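Local coordinates for cyclic GMP-AMP synthase-like receptor (Tribolium castaneum, PDB 7LT2), which senses double-stranded RNA in the cytoplasm and makes cyclic GMP-AMP from ATP and GTP in innate immunity, at residues Lys11-Leu16 against Glu378-Glu383; Leu63-Pro68 against Ala261-Lys266; Ser90-Phe95 against Gly237-Leu242; Val195-Phe200 against Phe223-Lys228. One frame throughout, in Å; residues are numbered along the deposited sequence.

In the fold
Interactions 3 and 4 belong to the sheet of the nucleotidyltransferase core, interaction 3 with a loop at the end of its strands. Interactions 1 and 2 lie on the other side of the chain's centre. Interaction 4 is buried and almost wholly apolar around two backbone bonds. Interaction 3 shares the sheet through neighbouring strands 222-225 and 240-243, bonded S241 O to V225 N, but its loop end is wetter and partly exposed. Interaction 2 is also buried, yet lysines and waters do much of its work, against helix 258-272. Interaction 1 is partly buried and joins parts near the two ends of the chain, combining a buried methionine with a salt bridge and backbone carbonyls. It touches interaction 2 through I14 O and G66 N.

Interaction 1 (Lys11-Leu16 against Glu378-Glu383); sequences KRFISL and EDVMAE
M381 folds back on itself, with chi2 at -51° and chi3 at -58°, and its CE methyl thereby reaches the turn after helix 5-13. CE lies 3.5 Å from L16 N, and CG packs against the backbone of F13 and I14. R12 bends at chi3 (-76°). Its NH1 then donates to E378 O at 2.9 Å, from a position tilted off the carbonyl plane. The same NH1 also bonds Y374 O, and NH2 forms a salt bridge with D8, so the guanidinium is held from several directions.

The backbone takes part as well. V380 N bonds R12 O at 3.0 Å, in the carbonyl plane, and M381 N adds a weak bond to the same oxygen. D379 shapes the partner loop as an Asx turn. Its OD1 accepts from M381 N nearly along the C-O axis and from A382 N above the carboxylate plane. OD2 of D379 forms a salt bridge with K11 NZ at 3.3 Å, on the exposed side. The contact ties helix 5-13 to the loop after helix 368-375, near the C-terminal end of the chain.

Next to the polar group, V380 CG2 approaches the F13 ring obliquely, 3.7 Å from CD2. K373 and Y374 of helix 368-375 also touch this ring. I14 points away from segment 378-383 and packs on helix 258-272.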
loop_
_atom_site.group_PDB
_atom_site.type_symbol
_atom_site.label_atom_id
_atom_site.label_comp_id
_atom_site.label_asym_id
_atom_site.label_seq_id
_atom_site.Cartn_x
_atom_site.Cartn_y
_atom_site.Cartn_z
ATOM N N LYS A 11 -14.596 -11.954 -12.007
ATOM C CA LYS A 11 -15.706 -11.973 -11.058
ATOM C C LYS A 11 -15.681 -13.218 -10.175
ATOM O O LYS A 11 -15.955 -13.141 -8.971
ATOM C CB LYS A 11 -17.032 -11.887 -11.811
ATOM C CG LYS A 11 -18.251 -11.892 -10.910
ATOM C CD LYS A 11 -19.532 -11.842 -11.722
ATOM C CE LYS A 11 -20.749 -11.823 -10.814
ATOM N NZ LYS A 11 -20.760 -12.997 -9.901
ATOM N N ARG A 12 -15.359 -14.375 -10.746
ATOM C CA ARG A 12 -15.525 -15.614 -10.001
ATOM C C ARG A 12 -14.272 -16.066 -9.261
ATOM O O ARG A 12 -14.388 -16.855 -8.317
ATOM C CB ARG A 12 -15.999 -16.727 -10.939
ATOM C CG ARG A 12 -17.455 -16.578 -11.369
ATOM C CD ARG A 12 -17.998 -17.901 -11.887
ATOM N NE ARG A 12 -17.521 -18.202 -13.229
ATOM C CZ ARG A 12 -17.246 -19.422 -13.672
ATOM N NH1 ARG A 12 -17.287 -20.475 -12.871
ATOM N NH2 ARG A 12 -16.919 -19.591 -14.950
ATOM N N PHE A 13 -13.086 -15.599 -9.651
ATOM C CA PHE A 13 -11.864 -16.130 -9.061
ATOM C C PHE A 13 -10.840 -15.081 -8.662
ATOM O O PHE A 13 -9.794 -15.451 -8.121
ATOM C CB PHE A 13 -11.218 -17.145 -10.022
ATOM C CG PHE A 13 -11.993 -18.417 -10.125
ATOM C CD1 PHE A 13 -13.053 -18.528 -11.010
ATOM C CD2 PHE A 13 -11.696 -19.491 -9.304
ATOM C CE1 PHE A 13 -13.793 -19.683 -11.079
ATOM C CE2 PHE A 13 -12.431 -20.654 -9.376
ATOM C CZ PHE A 13 -13.480 -20.749 -10.262
ATOM N N ILE A 14 -11.101 -13.796 -8.878
ATOM C CA ILE A 14 -10.072 -12.795 -8.635
ATOM C C ILE A 14 -10.558 -11.727 -7.665
ATOM O O ILE A 14 -9.937 -11.507 -6.621
ATOM C CB ILE A 14 -9.595 -12.166 -9.956
ATOM C CG1 ILE A 14 -8.931 -13.231 -10.832
ATOM C CG2 ILE A 14 -8.600 -11.045 -9.676
ATOM C CD1 ILE A 14 -8.257 -12.672 -12.062
ATOM N N SER A 15 -11.664 -11.063 -7.990
ATOM C CA SER A 15 -12.064 -9.847 -7.287
ATOM C C SER A 15 -13.125 -10.131 -6.232
ATOM O O SER A 15 -14.158 -10.737 -6.530
ATOM C CB SER A 15 -12.592 -8.795 -8.264
ATOM O OG SER A 15 -11.555 -8.285 -9.081
ATOM N N LEU A 16 -12.878 -9.653 -5.011
ATOM C CA LEU A 16 -13.921 -9.642 -3.997
ATOM C C LEU A 16 -15.082 -8.773 -4.476
ATOM O O LEU A 16 -14.856 -7.686 -5.020
ATOM C CB LEU A 16 -13.371 -9.107 -2.669
ATOM C CG LEU A 16 -14.284 -9.250 -1.445
ATOM C CD1 LEU A 16 -14.353 -10.692 -0.985
ATOM C CD2 LEU A 16 -13.839 -8.343 -0.300
ATOM N N GLU A 378 -18.456 -22.773 -10.427
ATOM C CA GLU A 378 -18.377 -22.238 -9.077
ATOM C C GLU A 378 -17.859 -20.802 -9.076
ATOM O O GLU A 378 -17.124 -20.378 -9.974
ATOM C CB GLU A 378 -17.466 -23.105 -8.212
ATOM C CG GLU A 378 -17.959 -24.522 -8.015
ATOM C CD GLU A 378 -17.195 -25.253 -6.928
ATOM O OE1 GLU A 378 -16.502 -24.581 -6.132
ATOM O OE2 GLU A 378 -17.290 -26.497 -6.869
ATOM N N ASP A 379 -18.246 -20.059 -8.035
ATOM C CA ASP A 379 -17.783 -18.697 -7.767
ATOM C C ASP A 379 -17.162 -18.708 -6.375
ATOM O O ASP A 379 -17.880 -18.798 -5.371
ATOM C CB ASP A 379 -18.942 -17.698 -7.855
ATOM C CG ASP A 379 -18.512 -16.244 -7.627
ATOM O OD1 ASP A 379 -17.439 -15.989 -7.034
ATOM O OD2 ASP A 379 -19.269 -15.338 -8.040
ATOM N N VAL A 380 -15.830 -18.620 -6.310
ATOM C CA VAL A 380 -15.133 -18.696 -5.029
ATOM C C VAL A 380 -14.947 -17.331 -4.385
ATOM O O VAL A 380 -14.481 -17.255 -3.236
ATOM C CB VAL A 380 -13.759 -19.384 -5.179
ATOM C CG1 VAL A 380 -13.911 -20.730 -5.884
ATOM C CG2 VAL A 380 -12.776 -18.487 -5.920
ATOM N N MET A 381 -15.294 -16.252 -5.081
ATOM C CA MET A 381 -15.170 -14.920 -4.507
ATOM C C MET A 381 -16.456 -14.431 -3.859
ATOM O O MET A 381 -16.392 -13.549 -2.995
ATOM C CB MET A 381 -14.725 -13.920 -5.582
ATOM C CG MET A 381 -13.369 -14.235 -6.206
ATOM S SD MET A 381 -12.066 -14.509 -4.980
ATOM C CE MET A 381 -12.125 -12.948 -4.105
ATOM N N ALA A 382 -17.607 -15.004 -4.229
ATOM C CA ALA A 382 -18.893 -14.490 -3.762
ATOM C C ALA A 382 -18.988 -14.483 -2.239
ATOM O O ALA A 382 -19.556 -13.554 -1.654
ATOM C CB ALA A 382 -20.035 -15.309 -4.363
ATOM N N GLU A 383 -18.443 -15.506 -1.575
ATOM C CA GLU A 383 -18.495 -15.595 -0.119
ATOM C C GLU A 383 -17.100 -15.635 0.501
ATOM O O GLU A 383 -16.913 -16.175 1.594
ATOM C CB GLU A 383 -19.312 -16.810 0.318
ATOM C CG GLU A 383 -20.733 -16.847 -0.246
ATOM C CD GLU A 383 -21.575 -15.641 0.154
ATOM O OE1 GLU A 383 -21.296 -15.021 1.204
ATOM O OE2 GLU A 383 -22.526 -15.315 -0.590
#

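Interaction 2 (Leu63-Pro68 against Ala261-Lys266); sequences LKVGKP and AVKLIK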
loop_
_atom_site.group_PDB
_atom_site.type_symbol
_atom_site.label_atom_id
_atom_site.label_comp_id
_atom_site.label_asym_id
_atom_site.label_seq_id
_atom_site.Cartn_x
_atom_site.Cartn_y
_atom_site.Cartn_z
ATOM N N LEU A 63 -6.823 -3.383 -6.374
ATOM C CA LEU A 63 -5.924 -4.236 -7.145
ATOM C C LEU A 63 -5.608 -5.555 -6.447
ATOM O O LEU A 63 -4.699 -6.272 -6.886
ATOM C CB LEU A 63 -4.616 -3.491 -7.440
ATOM C CG LEU A 63 -4.704 -2.219 -8.283
ATOM C CD1 LEU A 63 -3.328 -1.565 -8.371
ATOM C CD2 LEU A 63 -5.250 -2.518 -9.671
ATOM N N LYS A 64 -6.329 -5.902 -5.382
ATOM C CA LYS A 64 -6.061 -7.138 -4.657
ATOM C C LYS A 64 -6.623 -8.339 -5.411
ATOM O O LYS A 64 -7.788 -8.333 -5.822
ATOM C CB LYS A 64 -6.656 -7.073 -3.248
ATOM C CG LYS A 64 -6.487 -8.361 -2.428
ATOM C CD LYS A 64 -5.014 -8.696 -2.205
ATOM C CE LYS A 64 -4.852 -10.026 -1.486
ATOM N NZ LYS A 64 -3.442 -10.486 -1.488
ATOM N N VAL A 65 -5.789 -9.362 -5.590
ATOM C CA VAL A 65 -6.201 -10.631 -6.182
ATOM C C VAL A 65 -6.633 -11.569 -5.061
ATOM O O VAL A 65 -5.844 -11.876 -4.161
ATOM C CB VAL A 65 -5.061 -11.251 -7.003
ATOM C CG1 VAL A 65 -5.459 -12.631 -7.516
ATOM C CG2 VAL A 65 -4.669 -10.335 -8.153
ATOM N N GLY A 66 -7.880 -12.033 -5.115
ATOM C CA GLY A 66 -8.353 -12.987 -4.129
ATOM C C GLY A 66 -8.826 -12.322 -2.846
ATOM O O GLY A 66 -9.116 -11.125 -2.798
ATOM N N LYS A 67 -8.904 -13.124 -1.789
ATOM C CA LYS A 67 -9.399 -12.618 -0.509
ATOM C C LYS A 67 -8.411 -11.616 0.080
ATOM O O LYS A 67 -7.228 -11.939 0.236
ATOM C CB LYS A 67 -9.631 -13.764 0.479
ATOM C CG LYS A 67 -10.169 -13.298 1.832
ATOM C CD LYS A 67 -10.401 -14.450 2.793
ATOM C CE LYS A 67 -9.129 -15.223 3.049
ATOM N NZ LYS A 67 -8.117 -14.395 3.753
ATOM N N PRO A 68 -8.849 -10.405 0.419
ATOM C CA PRO A 68 -7.931 -9.451 1.051
ATOM C C PRO A 68 -7.532 -9.922 2.438
ATOM O O PRO A 68 -8.312 -10.554 3.156
ATOM C CB PRO A 68 -8.743 -8.150 1.107
ATOM C CG PRO A 68 -10.162 -8.565 1.002
ATOM C CD PRO A 68 -10.202 -9.858 0.230
ATOM N N ALA A 261 -7.356 -5.629 -15.779
ATOM C CA ALA A 261 -6.149 -6.057 -16.482
ATOM C C ALA A 261 -4.976 -6.227 -15.523
ATOM O O ALA A 261 -4.195 -7.180 -15.649
ATOM C CB ALA A 261 -5.802 -5.055 -17.586
ATOM N N VAL A 262 -4.830 -5.310 -14.561
ATOM C CA VAL A 262 -3.740 -5.438 -13.595
ATOM C C VAL A 262 -3.891 -6.725 -12.803
ATOM O O VAL A 262 -2.921 -7.463 -12.596
ATOM C CB VAL A 262 -3.686 -4.222 -12.654
ATOM C CG1 VAL A 262 -2.634 -4.455 -11.565
ATOM C CG2 VAL A 262 -3.355 -2.967 -13.421
ATOM N N LYS A 263 -5.111 -7.011 -12.347
ATOM C CA LYS A 263 -5.332 -8.169 -11.492
ATOM C C LYS A 263 -5.178 -9.473 -12.262
ATOM O O LYS A 263 -4.667 -10.452 -11.709
ATOM C CB LYS A 263 -6.707 -8.062 -10.828
ATOM C CG LYS A 263 -6.731 -7.003 -9.707
ATOM C CD LYS A 263 -8.091 -6.906 -9.034
ATOM C CE LYS A 263 -9.039 -6.028 -9.838
ATOM N NZ LYS A 263 -10.302 -5.763 -9.092
ATOM N N LEU A 264 -5.578 -9.495 -13.539
ATOM C CA LEU A 264 -5.343 -10.678 -14.365
ATOM C C LEU A 264 -3.854 -10.963 -14.491
ATOM O O LEU A 264 -3.424 -12.116 -14.390
ATOM C CB LEU A 264 -5.971 -10.494 -15.750
ATOM C CG LEU A 264 -7.498 -10.463 -15.817
ATOM C CD1 LEU A 264 -7.967 -9.869 -17.141
ATOM C CD2 LEU A 264 -8.062 -11.858 -15.639
ATOM N N ILE A 265 -3.048 -9.920 -14.707
ATOM C CA ILE A 265 -1.604 -10.114 -14.793
ATOM C C ILE A 265 -1.032 -10.509 -13.435
ATOM O O ILE A 265 -0.163 -11.386 -13.349
ATOM C CB ILE A 265 -0.928 -8.853 -15.365
ATOM C CG1 ILE A 265 -1.339 -8.666 -16.831
ATOM C CG2 ILE A 265 0.591 -8.941 -15.224
ATOM C CD1 ILE A 265 -0.801 -7.403 -17.471
ATOM N N LYS A 266 -1.519 -9.893 -12.350
ATOM C CA LYS A 266 -1.046 -10.288 -11.021
ATOM C C LYS A 266 -1.409 -11.736 -10.714
ATOM O O LYS A 266 -0.637 -12.451 -10.063
ATOM C CB LYS A 266 -1.614 -9.354 -9.944
ATOM C CG LYS A 266 -0.968 -7.976 -9.908
ATOM C CD LYS A 266 -1.653 -7.055 -8.899
ATOM C CE LYS A 266 -1.489 -7.558 -7.478
ATOM N NZ LYS A 266 -1.941 -6.564 -6.448
HETATM O O HOH W 1 -10.022 -6.384 -6.315
HETATM O O HOH W 2 -2.850 -9.420 -4.919
#
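K266 NZ donates to L63 O at 2.8 Å. The ammonium sits above the carbonyl plane, 43° out of it. One helical turn back, L63 CD2 touches V262 CG1 at 3.8 Å, the two side chains meeting at a slant. V65 turns its CG2 to the helix, 3.7 Å from K266 CB and close to K263 O. The side chains of V65 and K266 lie alongside each other, pointing opposite ways. The aliphatic part of K263 lies along the loop backbone, with CG near L63 O and CD 3.5 Å from K64 O.

Two waters form the next layer. One donates to K64 O and accepts from K263 NZ at 2.9 Å. The other accepts from V65 N and, weakly, from K266 NZ. The chi3 bend of K263 (-82°) turns its NZ toward S15, whose OG it bonds. K266 is backed by S278 and I281 of helix 278-291, and V262 by F285 of the same helix. The contact joins the loop before strand 70-77 of the nucleotidyltransferase domain to helix 258-272 of the HhH/H2TH-like domain. K266 probably binds ATP, as in related enzymes, so this domain junction probably borders the nucleotide site.

Interaction 3 (Ser90-Phe95 against Gly237-Leu242); sequences SNVPGF and GRYWSL
Y239 and N91 meet in nearly one plane. Ring and amide are only 12° apart, and Y239 OH donates to N91 OD1 at 2.7 Å, on a lone pair of the amide oxygen. N91 CG lies between its backbone N and carbonyl carbon (chi1 48°), which turns the amide to the hydroxyl. N234 O is also in reach of Y239 OH and would compete for its one proton.

The packing is closest around the two rings. S90 OG lies at the edge of the Y239 ring, 3.5 Å from CE2. V92 CG2 touches the same carbon obliquely. F95 pairs with S241 as an antiparallel, non-hydrogen-bonded pair. Its CA makes a CA-H...O contact with W240 O at 3.2 Å, and its CE2 comes within 3.0 Å of S241 OG. That hydroxyl is bonded to K227 O. S90 OG accepts from V92 N in an ST turn, and a type II turn follows from V92 to F95.

The N91 end is looser and faces solvent. A water accepts from ND2 there at 2.9 Å and gives Y239 OH a weak bond. The G94 and L242 end is buried; a water donates to G94 O and accepts from L242 N, replacing a direct backbone bond.

The contact lies at the turn between strands 85-89 and 95-100. Strand 240-243 runs between strands 95-100 and 222-225, and W240 packs on helix 131-147.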
loop_
_atom_site.group_PDB
_atom_site.type_symbol
_atom_site.label_atom_id
_atom_site.label_comp_id
_atom_site.label_asym_id
_atom_site.label_seq_id
_atom_site.Cartn_x
_atom_site.Cartn_y
_atom_site.Cartn_z
ATOM N N SER A 90 18.260 12.099 -1.012
ATOM C CA SER A 90 19.430 11.410 -0.485
ATOM C C SER A 90 20.270 10.820 -1.618
ATOM O O SER A 90 19.897 10.856 -2.795
ATOM C CB SER A 90 19.018 10.316 0.499
ATOM O OG SER A 90 18.731 9.099 -0.176
ATOM N N ASN A 91 21.424 10.255 -1.254
ATOM C CA ASN A 91 22.319 9.623 -2.215
ATOM C C ASN A 91 21.868 8.223 -2.624
ATOM O O ASN A 91 22.609 7.535 -3.338
ATOM C CB ASN A 91 23.746 9.572 -1.654
ATOM C CG ASN A 91 23.800 9.048 -0.228
ATOM O OD1 ASN A 91 22.842 8.454 0.269
ATOM N ND2 ASN A 91 24.930 9.270 0.439
ATOM N N VAL A 92 20.690 7.786 -2.194
ATOM C CA VAL A 92 20.084 6.543 -2.651
ATOM C C VAL A 92 18.778 6.906 -3.353
ATOM O O VAL A 92 17.858 7.419 -2.710
ATOM C CB VAL A 92 19.824 5.560 -1.498
ATOM C CG1 VAL A 92 19.199 4.276 -2.033
ATOM C CG2 VAL A 92 21.119 5.263 -0.747
ATOM N N PRO A 93 18.653 6.670 -4.659
ATOM C CA PRO A 93 17.453 7.121 -5.382
ATOM C C PRO A 93 16.178 6.559 -4.771
ATOM O O PRO A 93 16.080 5.367 -4.473
ATOM C CB PRO A 93 17.680 6.593 -6.805
ATOM C CG PRO A 93 19.165 6.476 -6.926
ATOM C CD PRO A 93 19.657 6.078 -5.561
ATOM N N GLY A 94 15.195 7.442 -4.577
ATOM C CA GLY A 94 13.929 7.084 -3.977
ATOM C C GLY A 94 13.824 7.374 -2.495
ATOM O O GLY A 94 12.717 7.303 -1.943
ATOM N N PHE A 95 14.933 7.714 -1.840
ATOM C CA PHE A 95 14.955 7.953 -0.406
ATOM C C PHE A 95 15.396 9.379 -0.117
ATOM O O PHE A 95 16.145 9.986 -0.887
ATOM C CB PHE A 95 15.885 6.957 0.300
ATOM C CG PHE A 95 15.427 5.534 0.179
ATOM C CD1 PHE A 95 15.750 4.784 -0.939
ATOM C CD2 PHE A 95 14.657 4.954 1.173
ATOM C CE1 PHE A 95 15.320 3.476 -1.062
ATOM C CE2 PHE A 95 14.227 3.645 1.057
ATOM C CZ PHE A 95 14.557 2.907 -0.063
ATOM N N GLY A 237 19.289 5.112 10.028
ATOM C CA GLY A 237 18.088 5.754 10.523
ATOM C C GLY A 237 17.677 7.027 9.814
ATOM O O GLY A 237 16.544 7.487 10.013
ATOM N N ARG A 238 18.548 7.612 8.988
ATOM C CA ARG A 238 18.220 8.870 8.326
ATOM C C ARG A 238 17.411 8.700 7.049
ATOM O O ARG A 238 16.829 9.681 6.574
ATOM C CB ARG A 238 19.491 9.641 7.975
ATOM C CG ARG A 238 20.004 10.527 9.071
ATOM C CD ARG A 238 20.953 11.550 8.493
ATOM N NE ARG A 238 21.819 12.115 9.516
ATOM C CZ ARG A 238 22.862 12.889 9.261
ATOM N NH1 ARG A 238 23.203 13.202 8.022
ATOM N NH2 ARG A 238 23.581 13.362 10.275
ATOM N N TYR A 239 17.378 7.503 6.470
ATOM C CA TYR A 239 16.811 7.303 5.141
ATOM C C TYR A 239 15.328 6.970 5.242
ATOM O O TYR A 239 14.951 5.943 5.818
ATOM C CB TYR A 239 17.560 6.198 4.395
ATOM C CG TYR A 239 18.955 6.588 3.972
ATOM C CD1 TYR A 239 20.010 6.527 4.868
ATOM C CD2 TYR A 239 19.219 7.018 2.674
ATOM C CE1 TYR A 239 21.294 6.879 4.492
ATOM C CE2 TYR A 239 20.505 7.373 2.285
ATOM C CZ TYR A 239 21.537 7.304 3.204
ATOM O OH TYR A 239 22.822 7.651 2.839
ATOM N N TRP A 240 14.495 7.832 4.666
ATOM C CA TRP A 240 13.053 7.650 4.610
ATOM C C TRP A 240 12.623 7.368 3.178
ATOM O O TRP A 240 13.204 7.910 2.232
ATOM C CB TRP A 240 12.328 8.895 5.123
ATOM C CG TRP A 240 12.497 9.112 6.584
ATOM C CD1 TRP A 240 13.623 9.539 7.224
ATOM C CD2 TRP A 240 11.508 8.911 7.599
ATOM N NE1 TRP A 240 13.400 9.615 8.576
ATOM C CE2 TRP A 240 12.109 9.239 8.835
ATOM C CE3 TRP A 240 10.178 8.486 7.587
ATOM C CZ2 TRP A 240 11.422 9.150 10.046
ATOM C CZ3 TRP A 240 9.494 8.406 8.791
ATOM C CH2 TRP A 240 10.121 8.734 10.003
ATOM N N SER A 241 11.608 6.522 3.022
ATOM C CA SER A 241 10.990 6.284 1.725
ATOM C C SER A 241 9.914 7.329 1.463
ATOM O O SER A 241 9.300 7.855 2.390
ATOM C CB SER A 241 10.358 4.893 1.657
ATOM O OG SER A 241 11.316 3.870 1.835
ATOM N N LEU A 242 9.677 7.611 0.186
ATOM C CA LEU A 242 8.594 8.492 -0.226
ATOM C C LEU A 242 7.368 7.666 -0.576
ATOM O O LEU A 242 7.479 6.596 -1.183
ATOM C CB LEU A 242 9.002 9.340 -1.428
ATOM C CG LEU A 242 10.009 10.446 -1.137
ATOM C CD1 LEU A 242 10.712 10.841 -2.408
ATOM C CD2 LEU A 242 9.319 11.654 -0.516
HETATM O O HOH W 3 25.886 8.987 3.153
HETATM O O HOH W 4 10.432 6.053 -2.267
#

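Interaction 4 (Val195-Phe200 against Phe223-Lys228); sequences VACFVF and FIVPKK
F198 and I224 form an antiparallel hydrogen-bonded pair in the central sheet of the nucleotidyltransferase fold. The pair joins strand 188-200 to strand 222-225.

Backbone bonds come first. I224 N donates to F198 O at 2.8 Å, and F198 N donates to I224 O at 3.2 Å. The next pair, V199 with F223, is non-hydrogen-bonded, and its CA atoms are 4.0 Å apart. The short strand segments run at 154° to each other, and beyond V225 segment 223-228 continues as a loop.

Apolar contacts fill both faces. On the F198 and I224 face, I224 CG1 sits between its own backbone N and carbonyl carbon (chi1 63°), which brings it 3.8 Å from F198 CB. CD1 of I224 then meets the F200 ring at its edge, near CE2. W240 of strand 240-243 also packs on I224. On the V199 and F223 face, the two CB atoms are 4.1 Å apart. The F223 ring reaches back to C197 and also touches D74 and L76 of strand 70-77. S243 and Q245, which probably bind nucleotide as in related enzymes, lie close to this ring. V195 CG1 closes the end of the contact against V225 CG1 and P226 CD.

The sulfur contact is oblique. C197 SG lies 4.8 Å from the centroid of the F223 ring, 61° off its normal, and also touches V225 CG2.

One polar atom is left without a partner. A196 O is buried against the proline ring, 3.1 Å from P226 CD.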
loop_
_atom_site.group_PDB
_atom_site.type_symbol
_atom_site.label_atom_id
_atom_site.label_comp_id
_atom_site.label_asym_id
_atom_site.label_seq_id
_atom_site.Cartn_x
_atom_site.Cartn_y
_atom_site.Cartn_z
ATOM N N VAL A 195 1.521 2.321 10.689
ATOM C CA VAL A 195 2.772 2.854 10.150
ATOM C C VAL A 195 2.835 4.355 10.421
ATOM O O VAL A 195 2.020 5.123 9.895
ATOM C CB VAL A 195 2.891 2.570 8.645
ATOM C CG1 VAL A 195 4.236 3.039 8.117
ATOM C CG2 VAL A 195 2.664 1.082 8.358
ATOM N N ALA A 196 3.831 4.776 11.203
ATOM C CA ALA A 196 4.020 6.188 11.517
ATOM C C ALA A 196 4.711 6.894 10.354
ATOM O O ALA A 196 5.850 6.559 10.013
ATOM C CB ALA A 196 4.846 6.334 12.794
ATOM N N CYS A 197 4.034 7.881 9.766
ATOM C CA CYS A 197 4.537 8.616 8.614
ATOM C C CYS A 197 4.521 10.114 8.903
ATOM O O CYS A 197 3.863 10.579 9.835
ATOM C CB CYS A 197 3.698 8.345 7.366
ATOM S SG CYS A 197 3.462 6.587 6.976
ATOM N N PHE A 198 5.242 10.874 8.081
ATOM C CA PHE A 198 5.237 12.331 8.162
ATOM C C PHE A 198 4.788 12.914 6.830
ATOM O O PHE A 198 5.321 12.546 5.778
ATOM C CB PHE A 198 6.612 12.872 8.564
ATOM C CG PHE A 198 6.904 12.709 10.027
ATOM C CD1 PHE A 198 6.512 13.678 10.937
ATOM C CD2 PHE A 198 7.544 11.576 10.495
ATOM C CE1 PHE A 198 6.775 13.523 12.290
ATOM C CE2 PHE A 198 7.803 11.417 11.841
ATOM C CZ PHE A 198 7.419 12.388 12.739
ATOM N N VAL A 199 3.809 13.823 6.883
ATOM C CA VAL A 199 3.146 14.358 5.695
ATOM C C VAL A 199 3.583 15.802 5.471
ATOM O O VAL A 199 3.811 16.554 6.426
ATOM C CB VAL A 199 1.608 14.249 5.812
ATOM C CG1 VAL A 199 1.074 15.051 7.001
ATOM C CG2 VAL A 199 0.933 14.668 4.503
ATOM N N PHE A 200 3.719 16.178 4.201
ATOM C CA PHE A 200 4.229 17.489 3.819
ATOM C C PHE A 200 3.364 18.093 2.725
ATOM O O PHE A 200 2.649 17.388 2.009
ATOM C CB PHE A 200 5.679 17.395 3.348
ATOM C CG PHE A 200 6.594 16.824 4.379
ATOM C CD1 PHE A 200 7.156 17.636 5.341
ATOM C CD2 PHE A 200 6.866 15.466 4.407
ATOM C CE1 PHE A 200 7.994 17.111 6.304
ATOM C CE2 PHE A 200 7.700 14.937 5.366
ATOM C CZ PHE A 200 8.263 15.758 6.316
ATOM N N PHE A 223 3.803 11.985 1.622
ATOM C CA PHE A 223 4.367 11.680 2.927
ATOM C C PHE A 223 5.579 10.773 2.796
ATOM O O PHE A 223 5.840 10.180 1.744
ATOM C CB PHE A 223 3.318 11.084 3.895
ATOM C CG PHE A 223 2.565 9.879 3.378
ATOM C CD1 PHE A 223 1.414 10.033 2.619
ATOM C CD2 PHE A 223 2.963 8.598 3.732
ATOM C CE1 PHE A 223 0.697 8.924 2.178
ATOM C CE2 PHE A 223 2.255 7.487 3.305
ATOM C CZ PHE A 223 1.120 7.650 2.521
ATOM N N ILE A 224 6.358 10.730 3.872
ATOM C CA ILE A 224 7.536 9.878 3.950
ATOM C C ILE A 224 7.240 8.740 4.912
ATOM O O ILE A 224 6.490 8.890 5.885
ATOM C CB ILE A 224 8.808 10.649 4.371
ATOM C CG1 ILE A 224 8.669 11.233 5.785
ATOM C CG2 ILE A 224 9.141 11.714 3.329
ATOM C CD1 ILE A 224 9.934 11.975 6.291
ATOM N N VAL A 225 7.836 7.590 4.621
ATOM C CA VAL A 225 7.531 6.323 5.282
ATOM C C VAL A 225 8.826 5.785 5.879
ATOM O O VAL A 225 9.877 5.842 5.222
ATOM C CB VAL A 225 6.900 5.332 4.288
ATOM C CG1 VAL A 225 6.635 3.989 4.936
ATOM C CG2 VAL A 225 5.602 5.900 3.728
ATOM N N PRO A 226 8.809 5.262 7.117
ATOM C CA PRO A 226 10.064 4.865 7.778
ATOM C C PRO A 226 10.593 3.509 7.341
ATOM O O PRO A 226 11.020 2.707 8.179
ATOM C CB PRO A 226 9.681 4.853 9.262
ATOM C CG PRO A 226 8.230 4.479 9.252
ATOM C CD PRO A 226 7.643 5.095 8.001
ATOM N N LYS A 227 10.581 3.245 6.041
ATOM C CA LYS A 227 11.145 2.024 5.485
ATOM C C LYS A 227 12.526 2.345 4.928
ATOM O O LYS A 227 12.653 3.129 3.981
ATOM C CB LYS A 227 10.240 1.443 4.396
ATOM C CG LYS A 227 10.738 0.120 3.844
ATOM C CD LYS A 227 9.656 -0.647 3.097
ATOM C CE LYS A 227 9.363 -0.039 1.739
ATOM N NZ LYS A 227 8.944 -1.079 0.756
ATOM N N LYS A 228 13.555 1.745 5.519
ATOM C CA LYS A 228 14.920 1.998 5.096
ATOM C C LYS A 228 15.229 1.229 3.817
ATOM O O LYS A 228 14.504 0.299 3.450
ATOM C CB LYS A 228 15.890 1.606 6.205
ATOM C CG LYS A 228 15.882 0.135 6.573
ATOM C CD LYS A 228 16.852 -0.126 7.716
ATOM C CE LYS A 228 16.548 -1.434 8.426
ATOM N NZ LYS A 228 16.868 -2.621 7.587
#